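Local coordinates for protein suppressor of RNA silencing p3 (Rice hoja blanca virus, PDB 3AJF) that suppresses RNA-mediated gene silencing in the host, presumably by binding double-stranded RNA, and forms a homodimer, at residues Pro14-Ile17 / Asp18-Ser21; Leu20-Phe23 / Phe24-Asn28. All blocks are in the same frame, centred on the assembly; numbering follows the deposited sequence.

How the interactions relate
Both interactions lie at helix 17-30 of the largely helical domain that makes up this chain, one part of the longer p3 protein. Interaction 1 comes first and covers the entry into the helix, where the chain leaves strand 13-14. Interaction 2 continues from it along the body of the same helix. Their centres are 10 Å apart, and they share Leu20 and Ser21. The outer packing changes along the way: helix 17-30 packs on helix 74-85 near its start and on helices 36-44 and 49-64 further along. It thus meets all three other helices of the chain. No other chain of the dimer touches either contact.

Interaction 1: Pro14-Ile17 / Asp18-Ser21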
loop_
_atom_site.group_PDB
_atom_site.type_symbol
_atom_site.label_atom_id
_atom_site.label_comp_id
_atom_site.label_asym_id
_atom_site.label_seq_id
_atom_site.Cartn_x
_atom_site.Cartn_y
_atom_site.Cartn_z
ATOM N N PRO A 14 -10.818 11.764 8.747
ATOM C CA PRO A 14 -12.089 11.498 8.073
ATOM C C PRO A 14 -11.916 10.925 6.665
ATOM O O PRO A 14 -11.129 11.440 5.864
ATOM C CB PRO A 14 -12.743 12.872 7.999
ATOM C CG PRO A 14 -12.139 13.632 9.172
ATOM C CD PRO A 14 -10.708 13.176 9.164
ATOM N N ILE A 15 -12.642 9.847 6.386
ATOM C CA ILE A 15 -12.602 9.195 5.087
ATOM C C ILE A 15 -13.942 9.452 4.468
ATOM O O ILE A 15 -14.914 8.868 4.911
ATOM C CB ILE A 15 -12.473 7.673 5.240
ATOM C CG1 ILE A 15 -11.273 7.332 6.076
ATOM C CG2 ILE A 15 -12.454 6.946 3.861
ATOM C CD1 ILE A 15 -11.584 6.208 6.937
ATOM N N PRO A 16 -14.008 10.291 3.417
ATOM C CA PRO A 16 -15.314 10.560 2.828
ATOM C C PRO A 16 -15.962 9.290 2.274
ATOM O O PRO A 16 -15.287 8.430 1.690
ATOM C CB PRO A 16 -15.004 11.572 1.712
ATOM C CG PRO A 16 -13.679 12.115 2.043
ATOM C CD PRO A 16 -12.932 11.011 2.718
ATOM N N ILE A 17 -17.259 9.155 2.507
ATOM C CA ILE A 17 -18.006 7.934 2.138
ATOM C C ILE A 17 -18.027 7.663 0.609
ATOM O O ILE A 17 -17.958 6.493 0.160
ATOM C CB ILE A 17 -19.437 7.931 2.803
ATOM C CG1 ILE A 17 -20.112 6.553 2.694
ATOM C CG2 ILE A 17 -20.307 9.034 2.233
ATOM C CD1 ILE A 17 -19.558 5.502 3.668
ATOM N N ASP A 18 -18.054 8.741 -0.179
ATOM C CA ASP A 18 -17.964 8.637 -1.627
ATOM C C ASP A 18 -16.600 8.148 -2.090
ATOM O O ASP A 18 -16.500 7.603 -3.202
ATOM C CB ASP A 18 -18.292 9.958 -2.297
ATOM C CG ASP A 18 -19.783 10.371 -2.114
ATOM O OD1 ASP A 18 -20.633 9.518 -1.752
ATOM O OD2 ASP A 18 -20.100 11.549 -2.370
ATOM N N LEU A 19 -15.562 8.341 -1.256
ATOM C CA LEU A 19 -14.240 7.797 -1.565
ATOM C C LEU A 19 -14.269 6.278 -1.490
ATOM O O LEU A 19 -13.725 5.596 -2.364
ATOM C CB LEU A 19 -13.134 8.360 -0.647
ATOM C CG LEU A 19 -11.741 7.678 -0.767
ATOM C CD1 LEU A 19 -11.173 7.660 -2.231
ATOM C CD2 LEU A 19 -10.742 8.329 0.126
ATOM N N LEU A 20 -14.879 5.736 -0.441
ATOM C CA LEU A 20 -15.006 4.276 -0.342
ATOM C C LEU A 20 -15.823 3.692 -1.492
ATOM O O LEU A 20 -15.500 2.611 -1.999
ATOM C CB LEU A 20 -15.563 3.842 1.021
ATOM C CG LEU A 20 -14.674 4.104 2.258
ATOM C CD1 LEU A 20 -15.447 3.784 3.557
ATOM C CD2 LEU A 20 -13.372 3.324 2.208
ATOM N N SER A 21 -16.871 4.398 -1.909
ATOM C CA SER A 21 -17.667 3.976 -3.058
ATOM C C SER A 21 -16.873 4.009 -4.343
ATOM O O SER A 21 -16.999 3.096 -5.180
ATOM C CB SER A 21 -18.877 4.894 -3.245
ATOM O OG SER A 21 -19.712 4.783 -2.124
#
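Ile15 meets Leu20 through its CG2 methyl, which lies 3.9 Å from Leu20 CG. CG2 lies opposite the backbone N across the CA-CB bond, while CG1 takes the place beside N, which sends CG2 forward to the first turn of helix 17-30. The same CG2 is 4.3 Å from Leu19 CD2, so one methyl touches two leucines. Ile15 is also joined by backbone hydrogen bonding to Leu8.

Pro16 follows as the N-cap residue. Its carbonyl O takes a hydrogen bond from Leu19 N at 3.0 Å. The N-H...O angle is only 133°. The donor sits above the carbonyl plane, 60° out of it. A weak bond from Leu20 N reaches the same oxygen. The ring of Pro16 also packs on this turn, with CD 4.3 Å from Leu19 CB. Pro76 of helix 74-85 touches Pro16 and Leu19.

Ile17 begins the helix. Its O accepts a straighter bond from Ser21 N, 3.1 Å long with an angle of 158° at the hydrogen. The side chain of Ile17 adds a looser touch, CD1 to Leu20 CD1 at 4.5 Å.

The chemistry is that of a helix start: a bent i to i+3 bond and a weak i to i+4 bond at the cap residue are followed by a straighter i to i+4 bond at Ile17 O, while apolar groups of the incoming loop pack on the first turn.

Interaction 2: Leu20-Phe23 / Phe24-Asn28; sequences LSLF and FDILN
Phe23 O accepts the shortest hydrogen bond across this contact, from Leu27 N at 2.9 Å. It is nearly straight, with an N-H...O angle of 171°. It belongs to the i to i+4 pattern of an alpha-helix, here the middle of helix 17-30. Three more bonds of this kind run beside it: Phe24 N to Leu20 O, Asp25 N to Ser21 O and Ile26 N to Leu22 O, each 3.0 Å long. Together they pair four carbonyls in a row with the amides of the next turn.

Side chains one turn apart also meet. Leu22 and Ile26 pass at a slant, methyl against methyl, with Leu22 CD1 3.8 Å from Ile26 CD1. With CG opposite the backbone N (chi1 177°) the side chain of Leu22 runs beside its own carbonyl, from where CD1 meets Ile26 CD1. Outside the contact, Leu22 packs on Met62 of helix 49-64, and Ile26 touches Lys66.

Phe23 and Leu27 form a buried side of the helix. The ring of Phe23 meets that of Phe55 with planes at about 40°, and is edge-to-face with Phe39. Leu27 touches Val54 and Ser58 of helix 49-64, and also Phe39 of helix 36-44. This contact therefore combines local helix bonding with core packing against two other helices.

Asp25 is on an exposed part of the helix. Its carboxylate carbon CG comes within 3.2 Å of Ser21 O. Both Ser21 O and the carboxylate oxygens are acceptors, so this is proximity without a hydrogen bond. The Phe24 ring lies against the next turn: CB of Asn28 stands 3.8 Å above its plane, offset toward the rim.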
loop_
_atom_site.group_PDB
_atom_site.type_symbol
_atom_site.label_atom_id
_atom_site.label_comp_id
_atom_site.label_asym_id
_atom_site.label_seq_id
_atom_site.Cartn_x
_atom_site.Cartn_y
_atom_site.Cartn_z
ATOM N N LEU A 20 -14.879 5.736 -0.441
ATOM C CA LEU A 20 -15.006 4.276 -0.342
ATOM C C LEU A 20 -15.823 3.692 -1.492
ATOM O O LEU A 20 -15.500 2.611 -1.999
ATOM C CB LEU A 20 -15.563 3.842 1.021
ATOM C CG LEU A 20 -14.674 4.104 2.258
ATOM C CD1 LEU A 20 -15.447 3.784 3.557
ATOM C CD2 LEU A 20 -13.372 3.324 2.208
ATOM N N SER A 21 -16.871 4.398 -1.909
ATOM C CA SER A 21 -17.667 3.976 -3.058
ATOM C C SER A 21 -16.873 4.009 -4.343
ATOM O O SER A 21 -16.999 3.096 -5.180
ATOM C CB SER A 21 -18.877 4.894 -3.245
ATOM O OG SER A 21 -19.712 4.783 -2.124
ATOM N N LEU A 22 -16.124 5.094 -4.543
ATOM C CA LEU A 22 -15.314 5.237 -5.755
ATOM C C LEU A 22 -14.238 4.134 -5.839
ATOM O O LEU A 22 -14.031 3.552 -6.916
ATOM C CB LEU A 22 -14.660 6.621 -5.792
ATOM C CG LEU A 22 -13.716 6.899 -6.965
ATOM C CD1 LEU A 22 -14.489 6.871 -8.325
ATOM C CD2 LEU A 22 -12.952 8.196 -6.737
ATOM N N PHE A 23 -13.594 3.860 -4.696
ATOM C CA PHE A 23 -12.540 2.821 -4.551
ATOM C C PHE A 23 -13.185 1.490 -4.944
ATOM O O PHE A 23 -12.674 0.799 -5.839
ATOM C CB PHE A 23 -12.036 2.832 -3.093
ATOM C CG PHE A 23 -10.923 1.846 -2.757
ATOM C CD1 PHE A 23 -10.223 1.116 -3.730
ATOM C CD2 PHE A 23 -10.540 1.706 -1.418
ATOM C CE1 PHE A 23 -9.211 0.233 -3.367
ATOM C CE2 PHE A 23 -9.494 0.833 -1.046
ATOM C CZ PHE A 23 -8.833 0.092 -2.031
ATOM N N PHE A 24 -14.328 1.164 -4.336
ATOM C CA PHE A 24 -14.984 -0.096 -4.650
ATOM C C PHE A 24 -15.325 -0.214 -6.162
ATOM O O PHE A 24 -15.106 -1.260 -6.799
ATOM C CB PHE A 24 -16.266 -0.303 -3.826
ATOM C CG PHE A 24 -17.023 -1.528 -4.257
ATOM C CD1 PHE A 24 -16.482 -2.789 -4.027
ATOM C CD2 PHE A 24 -18.204 -1.421 -5.005
ATOM C CE1 PHE A 24 -17.130 -3.961 -4.481
ATOM C CE2 PHE A 24 -18.885 -2.576 -5.459
ATOM C CZ PHE A 24 -18.333 -3.851 -5.186
ATOM N N ASP A 25 -15.843 0.867 -6.740
ATOM C CA ASP A 25 -16.255 0.866 -8.148
ATOM C C ASP A 25 -15.067 0.570 -9.073
ATOM O O ASP A 25 -15.191 -0.195 -10.046
ATOM C CB ASP A 25 -16.853 2.211 -8.521
ATOM C CG ASP A 25 -18.267 2.369 -8.041
ATOM O OD1 ASP A 25 -18.849 1.370 -7.557
ATOM O OD2 ASP A 25 -18.819 3.489 -8.160
ATOM N N ILE A 26 -13.934 1.194 -8.762
ATOM C CA ILE A 26 -12.723 1.060 -9.569
ATOM C C ILE A 26 -12.166 -0.341 -9.395
ATOM O O ILE A 26 -11.839 -0.997 -10.376
ATOM C CB ILE A 26 -11.705 2.176 -9.183
ATOM C CG1 ILE A 26 -12.202 3.510 -9.763
ATOM C CG2 ILE A 26 -10.297 1.845 -9.658
ATOM C CD1 ILE A 26 -11.427 4.772 -9.335
ATOM N N LEU A 27 -12.088 -0.811 -8.140
ATOM C CA LEU A 27 -11.591 -2.157 -7.838
ATOM C C LEU A 27 -12.460 -3.219 -8.530
ATOM O O LEU A 27 -11.948 -4.163 -9.158
ATOM C CB LEU A 27 -11.551 -2.379 -6.319
ATOM C CG LEU A 27 -11.226 -3.766 -5.787
ATOM C CD1 LEU A 27 -9.881 -4.229 -6.328
ATOM C CD2 LEU A 27 -11.194 -3.699 -4.299
ATOM N N ASN A 28 -13.767 -3.040 -8.420
ATOM C CA ASN A 28 -14.724 -4.006 -8.943
ATOM C C ASN A 28 -14.769 -3.984 -10.473
ATOM O O ASN A 28 -15.022 -5.010 -11.114
ATOM C CB ASN A 28 -16.130 -3.778 -8.330
ATOM C CG ASN A 28 -17.184 -4.738 -8.887
ATOM O OD1 ASN A 28 -17.992 -4.350 -9.735
ATOM N ND2 ASN A 28 -17.190 -5.984 -8.403
#